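Local atomic coordinates of cytochrome c, putative (Geobacter sulfurreducens, PDB entry 2CZS), a protein that binds two c-type hemes covalently and probably carries electrons between redox partners. Residues A[32-37]-A[62-67]; A[6-11]-A[67-72]. All coordinates share one frame; numbering follows the deposited sequence.

Interaction 1: A[32-37]-A[62-67]. With NA (sodium ion), chain E; HEM (protoporphyrin IX containing Fe), chain G; SO4 (sulfate ion), chain D.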
loop_
_atom_site.group_PDB
_atom_site.type_symbol
_atom_site.label_atom_id
_atom_site.label_comp_id
_atom_site.label_asym_id
_atom_site.label_seq_id
_atom_site.Cartn_x
_atom_site.Cartn_y
_atom_site.Cartn_z
ATOM N N ASP A 32 1.770 -9.431 3.485
ATOM C CA ASP A 32 0.629 -9.390 4.419
ATOM C C ASP A 32 0.081 -7.971 4.570
ATOM O O ASP A 32 -1.132 -7.753 4.594
ATOM C CB ASP A 32 0.995 -9.965 5.777
ATOM C CG ASP A 32 1.241 -11.443 5.723
ATOM O OD1 ASP A 32 0.701 -12.088 4.805
ATOM O OD2 ASP A 32 2.009 -11.945 6.569
ATOM N N LEU A 33 0.995 -6.999 4.648
ATOM C CA LEU A 33 0.587 -5.603 4.686
ATOM C C LEU A 33 -0.100 -5.162 3.413
ATOM O O LEU A 33 -1.141 -4.486 3.467
ATOM C CB LEU A 33 1.773 -4.711 5.034
ATOM C CG LEU A 33 2.325 -4.987 6.431
ATOM C CD1 LEU A 33 3.602 -4.196 6.655
ATOM C CD2 LEU A 33 1.313 -4.678 7.528
ATOM N N ASP A 34 0.432 -5.545 2.253
ATOM C CA ASP A 34 -0.160 -5.191 0.989
ATOM C C ASP A 34 -1.635 -5.628 0.911
ATOM O O ASP A 34 -2.459 -4.934 0.338
ATOM C CB ASP A 34 0.567 -5.874 -0.160
ATOM C CG ASP A 34 1.955 -5.369 -0.411
ATOM O OD1 ASP A 34 2.253 -4.184 -0.197
ATOM O OD2 ASP A 34 2.749 -6.172 -0.926
ATOM N N ARG A 35 -1.958 -6.796 1.477
ATOM C CA ARG A 35 -3.324 -7.311 1.413
ATOM C C ARG A 35 -4.248 -6.361 2.153
ATOM O O ARG A 35 -5.391 -6.187 1.735
ATOM C CB ARG A 35 -3.430 -8.726 2.026
ATOM C CG ARG A 35 -2.298 -9.693 1.646
ATOM C CD ARG A 35 -2.277 -11.034 2.453
ATOM N NE ARG A 35 -1.320 -12.018 1.904
ATOM C CZ ARG A 35 -1.504 -12.600 0.723
ATOM N NH1 ARG A 35 -2.578 -12.283 0.021
ATOM N NH2 ARG A 35 -0.639 -13.471 0.235
ATOM N N GLN A 36 -3.766 -5.760 3.259
ATOM C CA GLN A 36 -4.577 -4.816 4.044
ATOM C C GLN A 36 -4.813 -3.476 3.352
ATOM O O GLN A 36 -5.814 -2.811 3.613
ATOM C CB GLN A 36 -4.004 -4.606 5.459
ATOM C CG GLN A 36 -3.994 -5.886 6.324
ATOM C CD GLN A 36 -2.989 -5.848 7.463
ATOM O OE1 GLN A 36 -2.901 -4.883 8.205
ATOM N NE2 GLN A 36 -2.242 -6.930 7.620
ATOM N N CYS A 37 -3.947 -3.088 2.420
ATOM C CA CYS A 37 -4.146 -1.804 1.692
ATOM C C CYS A 37 -5.446 -1.724 0.863
ATOM O O CYS A 37 -5.968 -0.627 0.678
ATOM C CB CYS A 37 -2.975 -1.464 0.777
ATOM S SG CYS A 37 -1.344 -1.770 1.460
ATOM N N PRO A 62 -1.284 -10.606 -3.864
ATOM C CA PRO A 62 -1.779 -9.238 -3.896
ATOM C C PRO A 62 -0.925 -8.323 -4.791
ATOM O O PRO A 62 0.246 -8.618 -5.062
ATOM C CB PRO A 62 -1.661 -8.796 -2.437
ATOM C CG PRO A 62 -0.524 -9.592 -1.907
ATOM C CD PRO A 62 -0.597 -10.920 -2.601
ATOM N N MET A 63 -1.525 -7.226 -5.249
ATOM C CA MET A 63 -0.737 -6.141 -5.861
ATOM C C MET A 63 0.309 -5.675 -4.849
ATOM O O MET A 63 -0.011 -5.420 -3.676
ATOM C CB MET A 63 -1.612 -4.988 -6.279
ATOM C CG MET A 63 -0.989 -4.119 -7.367
ATOM S SD MET A 63 -1.869 -2.573 -7.553
ATOM C CE MET A 63 -3.468 -3.135 -8.168
ATOM N N ARG A 64 1.553 -5.565 -5.303
ATOM C CA ARG A 64 2.669 -5.395 -4.363
ATOM C C ARG A 64 2.850 -3.891 -4.047
ATOM O O ARG A 64 3.802 -3.252 -4.531
ATOM C CB ARG A 64 3.977 -6.011 -4.907
ATOM C CG ARG A 64 4.005 -7.529 -5.013
ATOM C CD ARG A 64 5.382 -8.005 -5.479
ATOM N NE ARG A 64 6.449 -7.663 -4.540
ATOM C CZ ARG A 64 7.751 -7.609 -4.847
ATOM N NH1 ARG A 64 8.174 -7.855 -6.085
ATOM N NH2 ARG A 64 8.640 -7.291 -3.915
ATOM N N CYS A 65 1.948 -3.351 -3.227
ATOM C CA CYS A 65 1.953 -1.892 -3.008
ATOM C C CYS A 65 3.315 -1.397 -2.550
ATOM O O CYS A 65 3.839 -0.378 -3.052
ATOM C CB CYS A 65 0.941 -1.494 -1.948
ATOM S SG CYS A 65 -0.706 -2.167 -2.163
ATOM N N LEU A 66 3.864 -2.093 -1.562
ATOM C CA LEU A 66 5.026 -1.647 -0.819
ATOM C C LEU A 66 6.292 -1.820 -1.592
ATOM O O LEU A 66 7.335 -1.362 -1.155
ATOM C CB LEU A 66 5.097 -2.287 0.570
ATOM C CG LEU A 66 3.961 -1.800 1.486
ATOM C CD1 LEU A 66 3.936 -2.681 2.741
ATOM C CD2 LEU A 66 4.108 -0.294 1.850
ATOM N N PHE A 67 6.186 -2.440 -2.759
ATOM C CA PHE A 67 7.343 -2.633 -3.612
ATOM C C PHE A 67 7.597 -1.321 -4.352
ATOM O O PHE A 67 8.767 -0.908 -4.519
ATOM C CB PHE A 67 7.099 -3.782 -4.580
ATOM C CG PHE A 67 8.261 -4.075 -5.449
ATOM C CD1 PHE A 67 9.496 -4.350 -4.891
ATOM C CD2 PHE A 67 8.119 -4.086 -6.829
ATOM C CE1 PHE A 67 10.598 -4.628 -5.694
ATOM C CE2 PHE A 67 9.224 -4.367 -7.645
ATOM C CZ PHE A 67 10.453 -4.626 -7.076
HETATM NA NA NA E . 5.558 -5.719 -1.599
HETATM C CHA HEM G . -0.220 5.968 -7.997
HETATM C CHB HEM G . -1.504 3.336 -4.188
HETATM C CHC HEM G . 0.440 -0.575 -6.135
HETATM C CHD HEM G . 3.124 2.516 -8.780
HETATM C C1A HEM G . -0.837 5.603 -6.834
HETATM C C2A HEM G . -1.765 6.377 -6.039
HETATM C C3A HEM G . -2.127 5.623 -4.995
HETATM C C4A HEM G . -1.420 4.364 -5.096
HETATM C CMA HEM G . -3.088 6.002 -3.852
HETATM C CAA HEM G . -2.237 7.817 -6.396
HETATM C CBA HEM G . -1.175 8.824 -5.969
HETATM C CGA HEM G . -1.700 10.248 -6.041
HETATM O O1A HEM G . -2.866 10.504 -5.620
HETATM O O2A HEM G . -0.944 11.146 -6.517
HETATM C C1B HEM G . -1.164 2.035 -4.373
HETATM C C2B HEM G . -1.603 0.907 -3.565
HETATM C C3B HEM G . -1.057 -0.178 -4.140
HETATM C C4B HEM G . -0.293 0.215 -5.292
HETATM C CMB HEM G . -2.475 0.987 -2.287
HETATM C CAB HEM G . -1.245 -1.668 -3.740
HETATM C CBB HEM G . -2.553 -2.071 -3.887
HETATM C C1C HEM G . 1.413 -0.098 -6.987
HETATM C C2C HEM G . 2.435 -0.852 -7.662
HETATM C C3C HEM G . 3.184 -0.016 -8.376
HETATM C C4C HEM G . 2.659 1.343 -8.191
HETATM C CMC HEM G . 2.591 -2.383 -7.480
HETATM C CAC HEM G . 4.392 -0.346 -9.270
HETATM C CBC HEM G . 4.378 -1.421 -10.077
HETATM C C1D HEM G . 2.469 3.729 -8.850
HETATM C C2D HEM G . 2.868 4.868 -9.670
HETATM C C3D HEM G . 1.825 5.942 -9.447
HETATM C C4D HEM G . 0.891 5.367 -8.514
HETATM C CMD HEM G . 4.102 4.997 -10.593
HETATM C CAD HEM G . 1.805 7.360 -10.057
HETATM C CBD HEM G . 2.866 8.161 -9.293
HETATM C CGD HEM G . 2.447 8.381 -7.859
HETATM O O1D HEM G . 1.443 9.122 -7.650
HETATM O O2D HEM G . 3.105 7.812 -6.937
HETATM N NA HEM G . -0.662 4.380 -6.218
HETATM N NB HEM G . -0.408 1.581 -5.426
HETATM N NC HEM G . 1.582 1.238 -7.355
HETATM N ND HEM G . 1.314 4.065 -8.191
HETATM FE FE HEM G . 0.458 2.772 -6.819
HETATM S S SO4 D . 12.371 -8.340 -6.563
HETATM O O1 SO4 D . 12.838 -9.629 -6.049
HETATM O O2 SO4 D . 13.450 -7.770 -7.364
HETATM O O3 SO4 D . 11.156 -8.548 -7.365
HETATM O O4 SO4 D . 12.048 -7.428 -5.464
HETATM O O HOH W 1 -2.493 -5.358 -2.425
#

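Interaction 2: A[6-11]-A[67-72]. With HEM (protoporphyrin IX containing Fe), chain G.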
loop_
_atom_site.group_PDB
_atom_site.type_symbol
_atom_site.label_atom_id
_atom_site.label_comp_id
_atom_site.label_asym_id
_atom_site.label_seq_id
_atom_site.Cartn_x
_atom_site.Cartn_y
_atom_site.Cartn_z
ATOM N N VAL A 6 9.883 10.141 -12.847
ATOM C CA VAL A 6 9.804 10.872 -11.546
ATOM C C VAL A 6 9.613 9.910 -10.362
ATOM O O VAL A 6 9.477 8.683 -10.541
ATOM C CB VAL A 6 8.660 11.927 -11.528
ATOM C CG1 VAL A 6 9.107 13.179 -10.761
ATOM C CG2 VAL A 6 8.205 12.288 -12.954
ATOM N N ARG A 7 9.585 10.477 -9.159
ATOM C CA ARG A 7 9.489 9.696 -7.927
ATOM C C ARG A 7 8.048 9.261 -7.680
ATOM O O ARG A 7 7.117 10.042 -7.868
ATOM C CB ARG A 7 10.013 10.511 -6.745
ATOM C CG ARG A 7 11.501 10.860 -6.824
ATOM C CD ARG A 7 11.801 12.132 -6.018
ATOM N NE ARG A 7 13.192 12.579 -6.154
ATOM C CZ ARG A 7 14.180 12.233 -5.329
ATOM N NH1 ARG A 7 13.947 11.426 -4.297
ATOM N NH2 ARG A 7 15.412 12.691 -5.538
ATOM N N THR A 8 7.865 8.008 -7.278
ATOM C CA THR A 8 6.522 7.528 -6.940
ATOM C C THR A 8 6.273 7.739 -5.439
ATOM O O THR A 8 7.196 7.674 -4.616
ATOM C CB THR A 8 6.192 6.086 -7.503
ATOM O OG1 THR A 8 5.718 5.194 -6.482
ATOM C CG2 THR A 8 7.341 5.524 -8.273
ATOM N N LYS A 9 5.031 8.053 -5.114
ATOM C CA LYS A 9 4.720 8.553 -3.793
ATOM C C LYS A 9 4.863 7.521 -2.674
ATOM O O LYS A 9 4.553 6.312 -2.834
ATOM C CB LYS A 9 3.360 9.222 -3.789
ATOM C CG LYS A 9 3.323 10.477 -4.652
ATOM C CD LYS A 9 1.915 10.999 -4.797
ATOM C CE LYS A 9 1.884 12.504 -4.970
ATOM N NZ LYS A 9 0.519 13.008 -4.646
ATOM N N LYS A 10 5.389 8.000 -1.548
ATOM C CA LYS A 10 5.589 7.156 -0.384
ATOM C C LYS A 10 4.296 7.041 0.394
ATOM O O LYS A 10 3.354 7.800 0.180
ATOM C CB LYS A 10 6.706 7.718 0.494
ATOM C CG LYS A 10 8.085 7.421 -0.070
ATOM C CD LYS A 10 9.167 8.218 0.609
ATOM C CE LYS A 10 10.527 7.727 0.153
ATOM N NZ LYS A 10 10.785 8.060 -1.278
ATOM N N VAL A 11 4.240 6.048 1.284
ATOM C CA VAL A 11 3.077 5.880 2.132
ATOM C C VAL A 11 2.966 7.052 3.111
ATOM O O VAL A 11 3.908 7.310 3.838
ATOM C CB VAL A 11 3.156 4.517 2.917
ATOM C CG1 VAL A 11 1.935 4.323 3.808
ATOM C CG2 VAL A 11 3.301 3.337 1.960
ATOM N N PHE A 67 6.186 -2.440 -2.759
ATOM C CA PHE A 67 7.343 -2.633 -3.612
ATOM C C PHE A 67 7.597 -1.321 -4.352
ATOM O O PHE A 67 8.767 -0.908 -4.519
ATOM C CB PHE A 67 7.099 -3.782 -4.580
ATOM C CG PHE A 67 8.261 -4.075 -5.449
ATOM C CD1 PHE A 67 9.496 -4.350 -4.891
ATOM C CD2 PHE A 67 8.119 -4.086 -6.829
ATOM C CE1 PHE A 67 10.598 -4.628 -5.694
ATOM C CE2 PHE A 67 9.224 -4.367 -7.645
ATOM C CZ PHE A 67 10.453 -4.626 -7.076
ATOM N N CYS A 68 6.517 -0.664 -4.781
ATOM C CA CYS A 68 6.636 0.626 -5.472
ATOM C C CYS A 68 6.465 1.827 -4.570
ATOM O O CYS A 68 7.048 2.880 -4.834
ATOM C CB CYS A 68 5.635 0.711 -6.598
ATOM S SG CYS A 68 5.834 -0.674 -7.734
ATOM N N HIS A 69 5.636 1.696 -3.540
ATOM C CA HIS A 69 5.363 2.806 -2.621
ATOM C C HIS A 69 6.055 2.507 -1.297
ATOM O O HIS A 69 5.558 1.735 -0.474
ATOM C CB HIS A 69 3.858 3.046 -2.395
ATOM C CG HIS A 69 3.081 3.332 -3.631
ATOM N ND1 HIS A 69 3.088 4.565 -4.276
ATOM C CD2 HIS A 69 2.255 2.535 -4.339
ATOM C CE1 HIS A 69 2.275 4.495 -5.319
ATOM N NE2 HIS A 69 1.752 3.282 -5.372
ATOM N N LYS A 70 7.243 3.091 -1.137
ATOM C CA LYS A 70 8.027 2.904 0.078
ATOM C C LYS A 70 7.406 3.586 1.294
ATOM O O LYS A 70 6.739 4.611 1.169
ATOM C CB LYS A 70 9.482 3.390 -0.112
ATOM C CG LYS A 70 10.280 2.625 -1.190
ATOM C CD LYS A 70 9.898 1.145 -1.338
ATOM C CE LYS A 70 10.657 0.187 -0.419
ATOM N NZ LYS A 70 10.265 -1.233 -0.694
ATOM N N PHE A 71 7.597 3.011 2.474
ATOM C CA PHE A 71 7.355 3.769 3.698
ATOM C C PHE A 71 8.364 4.894 3.774
ATOM O O PHE A 71 9.496 4.731 3.319
ATOM C CB PHE A 71 7.612 2.889 4.911
ATOM C CG PHE A 71 6.570 1.849 5.133
ATOM C CD1 PHE A 71 6.878 0.512 4.965
ATOM C CD2 PHE A 71 5.275 2.209 5.516
ATOM C CE1 PHE A 71 5.950 -0.466 5.164
ATOM C CE2 PHE A 71 4.321 1.242 5.739
ATOM C CZ PHE A 71 4.639 -0.112 5.543
ATOM N N LYS A 72 7.962 6.010 4.378
ATOM C CA LYS A 72 8.919 7.051 4.758
ATOM C C LYS A 72 9.617 6.586 6.025
ATOM O O LYS A 72 9.310 5.521 6.563
ATOM C CB LYS A 72 8.210 8.363 5.031
ATOM C CG LYS A 72 7.450 8.895 3.859
ATOM C CD LYS A 72 6.618 10.048 4.320
ATOM C CE LYS A 72 5.984 10.775 3.160
ATOM N NZ LYS A 72 5.295 12.031 3.617
HETATM C CHA HEM G . -0.220 5.968 -7.997
HETATM C CHB HEM G . -1.504 3.336 -4.188
HETATM C CHC HEM G . 0.440 -0.575 -6.135
HETATM C CHD HEM G . 3.124 2.516 -8.780
HETATM C C1A HEM G . -0.837 5.603 -6.834
HETATM C C2A HEM G . -1.765 6.377 -6.039
HETATM C C3A HEM G . -2.127 5.623 -4.995
HETATM C C4A HEM G . -1.420 4.364 -5.096
HETATM C CMA HEM G . -3.088 6.002 -3.852
HETATM C CAA HEM G . -2.237 7.817 -6.396
HETATM C CBA HEM G . -1.175 8.824 -5.969
HETATM C CGA HEM G . -1.700 10.248 -6.041
HETATM O O1A HEM G . -2.866 10.504 -5.620
HETATM O O2A HEM G . -0.944 11.146 -6.517
HETATM C C1B HEM G . -1.164 2.035 -4.373
HETATM C C2B HEM G . -1.603 0.907 -3.565
HETATM C C3B HEM G . -1.057 -0.178 -4.140
HETATM C C4B HEM G . -0.293 0.215 -5.292
HETATM C CMB HEM G . -2.475 0.987 -2.287
HETATM C CAB HEM G . -1.245 -1.668 -3.740
HETATM C CBB HEM G . -2.553 -2.071 -3.887
HETATM C C1C HEM G . 1.413 -0.098 -6.987
HETATM C C2C HEM G . 2.435 -0.852 -7.662
HETATM C C3C HEM G . 3.184 -0.016 -8.376
HETATM C C4C HEM G . 2.659 1.343 -8.191
HETATM C CMC HEM G . 2.591 -2.383 -7.480
HETATM C CAC HEM G . 4.392 -0.346 -9.270
HETATM C CBC HEM G . 4.378 -1.421 -10.077
HETATM C C1D HEM G . 2.469 3.729 -8.850
HETATM C C2D HEM G . 2.868 4.868 -9.670
HETATM C C3D HEM G . 1.825 5.942 -9.447
HETATM C C4D HEM G . 0.891 5.367 -8.514
HETATM C CMD HEM G . 4.102 4.997 -10.593
HETATM C CAD HEM G . 1.805 7.360 -10.057
HETATM C CBD HEM G . 2.866 8.161 -9.293
HETATM C CGD HEM G . 2.447 8.381 -7.859
HETATM O O1D HEM G . 1.443 9.122 -7.650
HETATM O O2D HEM G . 3.105 7.812 -6.937
HETATM N NA HEM G . -0.662 4.380 -6.218
HETATM N NB HEM G . -0.408 1.581 -5.426
HETATM N NC HEM G . 1.582 1.238 -7.355
HETATM N ND HEM G . 1.314 4.065 -8.191
HETATM FE FE HEM G . 0.458 2.772 -6.819
HETATM O O HOH W 2 7.993 5.223 -3.146
#

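Interaction 1: A[32-37]-A[62-67]
The carboxylate of D34 is the polar centre of this contact: its OD1 takes the backbone N-H of L66 in a hydrogen bond of 3.0 Å from OD1 to L66 N (N-H...O 154°). The donor arrives on the syn side, 24° out of the carboxylate plane. The other oxygen, OD2, turns to the sodium ion, 2.9 Å away, so the two oxygens of one buried acid serve different partners. With CG beside the backbone N and anti to the carbonyl carbon (chi1 -69°), the carboxylate leaves helix 30-37 and reaches the start of helix 65-68. On one flank L66 CD1 packs 3.7 Å from L33 CB; on another, the CG-CD edge of P62 sits over one face of the R35 guanidinium, toward its rim, with R35 NH1 3.6 Å from P62 CD. A salt bridge meets the edge of that guanidinium, R35 NE lying 3.5 Å from D32 OD1, which is in the guanidinium plane.

C37 and C65 are the first cysteines of the two CxxCH heme-attachment motifs of this diheme cytochrome, each thioether-linked to its own heme. Their SG atoms lie only 3.7 Å apart, so the contact draws both attachment points together.

Further out, a water donates to both D34 O and M63 O, joining the backbones beside the carboxylate. M63 brings SD to 3.4 Å from HEM CHC and also touches H54, an axial ligand of that heme. L33 also touches F20 and A23 of helix 18-25, while P62 and R64 touch L31.

Interaction 2: A[6-11]-A[67-72]
The imidazole of H69 uses both ring nitrogens at its edge. ND1 donates to the backbone O of K9, 2.7 Å from ND1 to O, with the acceptor only 5° out of the ring plane and the donor in turn in the K9 carbonyl plane. This short, nearly coplanar bond from ND1 to K9 O helps fix the rotation of the ring about its axis through the iron, and would probably lend the imidazole some imidazolate character. NE2 binds the heme iron at 2.0 Å. T8 OG1 approaches the ring obliquely and gives its proton instead to C68 O, 3.1 Å from OG1 to O, from well above that carbonyl's plane (57°). The other flat group, the F71 ring, meets V11 CB obliquely through CD2; it also stacks on F24 and sits edge-to-face with Y21, whose hydroxyl is hydrogen-bonded to both V11 O and K72 N.

H69 closes a CxxCH motif: C68 is its second thioether cysteine, joined through SG to HEM CAC, and H54 supplies the second axial nitrogen, giving bis-histidine iron. The N-terminal loop 6-11 thus passes along the axial histidine and reaches the propionates of the same heme, where K9 N donates to O2D in an almost straight bond of 2.7 Å. The extended K9 side chain carries NZ to O2A of this heme, and NZ also bonds a propionate of the other.

Farther along, V11 N donates to K70 O (2.9 Å from N to O), and the aliphatic parts of K10 and K72 meet where K10 CB lies 3.6 Å from K72 CG. A water accepts from K70 N and donates to T8 O and C68 O.

In the fold
Both contacts build on helix 65-68 and the same heme, with centres about 13 Å apart, and they share F67. Interaction 1 supplies the first thioether through C65, while interaction 2 adds the second through C68 and the axial H69. Along the chain 32-37/62-67 is nested inside the loop closed by 6-11/67-72. L66 joins them directly: its CD2 lies 3.7 Å from V11 CG2 and 3.7 Å from F71 CZ, by the branch other than CD1, which meets L33. The second heme is reached from both as well, through C37 in interaction 1 and the K9 amine in interaction 2.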